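Local coordinates for cytochrome c (Shewanella violacea, PDB 6A3L), which binds a covalently attached heme c and, as a member of the cytochrome c' family, probably serves in electron transfer, at residues A94-A99 against Q110-V115. Sequence-based numbering, arbitrary orientation.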
loop_
_atom_site.group_PDB
_atom_site.type_symbol
_atom_site.label_atom_id
_atom_site.label_comp_id
_atom_site.label_asym_id
_atom_site.label_seq_id
_atom_site.Cartn_x
_atom_site.Cartn_y
_atom_site.Cartn_z
ATOM N N ALA A 94 2.530 -8.771 11.271
ATOM C CA ALA A 94 1.710 -8.372 12.412
ATOM C C ALA A 94 2.490 -8.495 13.709
ATOM O O ALA A 94 2.314 -7.686 14.629
ATOM C CB ALA A 94 0.434 -9.213 12.477
ATOM N N ALA A 95 3.335 -9.523 13.812
ATOM C CA ALA A 95 4.180 -9.663 14.991
ATOM C C ALA A 95 5.181 -8.520 15.087
ATOM O O ALA A 95 5.429 -7.996 16.180
ATOM C CB ALA A 95 4.903 -11.019 14.953
ATOM N N LEU A 96 5.777 -8.129 13.955
ATOM C CA LEU A 96 6.731 -7.017 13.952
ATOM C C LEU A 96 6.089 -5.726 14.445
ATOM O O LEU A 96 6.723 -4.935 15.164
ATOM C CB LEU A 96 7.293 -6.799 12.537
ATOM C CG LEU A 96 8.360 -5.702 12.385
ATOM C CD1 LEU A 96 9.509 -5.979 13.356
ATOM C CD2 LEU A 96 8.900 -5.652 10.964
ATOM N N LEU A 97 4.843 -5.479 14.026
ATOM C CA LEU A 97 4.124 -4.280 14.444
ATOM C C LEU A 97 3.893 -4.273 15.946
ATOM O O LEU A 97 3.908 -3.210 16.583
ATOM C CB LEU A 97 2.791 -4.193 13.695
ATOM C CG LEU A 97 1.858 -3.024 14.058
ATOM C CD1 LEU A 97 2.578 -1.696 14.026
ATOM C CD2 LEU A 97 0.668 -3.011 13.121
ATOM N N LEU A 98 3.640 -5.451 16.522
ATOM C CA LEU A 98 3.445 -5.540 17.965
ATOM C C LEU A 98 4.756 -5.286 18.697
ATOM O O LEU A 98 4.784 -4.589 19.715
ATOM C CB LEU A 98 2.880 -6.915 18.333
ATOM C CG LEU A 98 1.877 -6.956 19.499
ATOM C CD1 LEU A 98 1.368 -8.379 19.730
ATOM C CD2 LEU A 98 2.397 -6.340 20.802
ATOM N N ALA A 99 5.852 -5.830 18.170
ATOM C CA ALA A 99 7.163 -5.606 18.760
ATOM C C ALA A 99 7.526 -4.127 18.750
ATOM O O ALA A 99 8.099 -3.615 19.719
ATOM C CB ALA A 99 8.207 -6.412 17.995
ATOM N N GLN A 110 14.990 -9.510 16.098
ATOM C CA GLN A 110 14.616 -10.874 15.725
ATOM C C GLN A 110 13.247 -10.910 15.045
ATOM O O GLN A 110 13.061 -11.630 14.058
ATOM C CB GLN A 110 14.704 -11.805 16.941
ATOM C CG GLN A 110 13.437 -12.027 17.745
ATOM C CD GLN A 110 13.675 -12.941 18.940
ATOM O OE1 GLN A 110 14.814 -13.116 19.389
ATOM N NE2 GLN A 110 12.604 -13.535 19.454
ATOM N N SER A 111 12.278 -10.133 15.533
ATOM C CA SER A 111 10.984 -10.132 14.869
ATOM C C SER A 111 11.082 -9.536 13.465
ATOM O O SER A 111 10.367 -9.968 12.549
ATOM C CB SER A 111 9.970 -9.380 15.718
ATOM O OG SER A 111 8.660 -9.627 15.239
ATOM N N PHE A 112 11.987 -8.574 13.276
ATOM C CA PHE A 112 12.297 -8.072 11.944
ATOM C C PHE A 112 12.823 -9.175 11.040
ATOM O O PHE A 112 12.443 -9.263 9.865
ATOM C CB PHE A 112 13.333 -6.958 12.057
ATOM C CG PHE A 112 13.847 -6.460 10.736
ATOM C CD1 PHE A 112 13.249 -5.376 10.110
ATOM C CD2 PHE A 112 14.948 -7.053 10.129
ATOM C CE1 PHE A 112 13.730 -4.906 8.899
ATOM C CE2 PHE A 112 15.433 -6.584 8.917
ATOM C CZ PHE A 112 14.826 -5.502 8.311
ATOM N N MET A 113 13.711 -10.019 11.571
ATOM C CA MET A 113 14.378 -11.049 10.778
ATOM C C MET A 113 13.423 -12.164 10.387
ATOM O O MET A 113 13.562 -12.763 9.312
ATOM C CB MET A 113 15.544 -11.637 11.579
ATOM C CG MET A 113 16.751 -10.729 11.721
ATOM S SD MET A 113 17.654 -10.443 10.186
ATOM C CE MET A 113 18.087 -8.711 10.381
ATOM N N LYS A 114 12.479 -12.488 11.261
ATOM C CA LYS A 114 11.458 -13.457 10.896
ATOM C C LYS A 114 10.656 -12.974 9.685
ATOM O O LYS A 114 10.182 -13.796 8.892
ATOM C CB LYS A 114 10.546 -13.721 12.100
ATOM C CG LYS A 114 9.532 -14.840 11.914
ATOM C CD LYS A 114 8.999 -15.324 13.256
ATOM C CE LYS A 114 7.991 -16.457 13.096
ATOM N NZ LYS A 114 7.542 -17.005 14.418
ATOM N N VAL A 115 10.471 -11.653 9.536
ATOM C CA VAL A 115 9.850 -11.134 8.322
ATOM C C VAL A 115 10.821 -11.228 7.155
ATOM O O VAL A 115 10.457 -11.646 6.048
ATOM C CB VAL A 115 9.361 -9.681 8.515
ATOM C CG1 VAL A 115 8.786 -9.156 7.209
ATOM C CG2 VAL A 115 8.344 -9.580 9.632
#
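L96, A95 and A99 pack against S111, F112 and V115 in a mainly apolar helix-helix contact, where the C-terminal end of helix 79-99 runs beside the first half of helix 105-126. The segment axes approach to 8.8 Å and are nearly antiparallel, at 163°. S111 and L96 are the nearest CA pair, 5.4 Å apart, and S111 OG rests against the L96 backbone, 3.5 Å from L96 CA. The same OG is close to L96 N, but the angle is too poor for a hydrogen bond, and none links the two segments. The A95 methyl also touches S111 OG; S111 CB meets A99 CB at 4.1 Å. These two helices form the C-terminal hairpin of the four-helix bundle characteristic of cytochromes c', and the contact lies near the loop that joins them. With CG anti to the backbone N (chi1 -177°), L96 lays CD1 on the F112 backbone, 3.6 Å from F112 N. Its CB and CD2 both touch V115 CG2, CB at 4.2 Å, the two side chains crossing at about a right angle. M27 of helix 6-31 touches both L96 and F112, while the F112 ring stacks with F24. V115 belongs to the heme pocket: its side chain lies about 4 Å, at nearest atoms, from the heme c and from the side chain of C119, which is bound covalently to the heme.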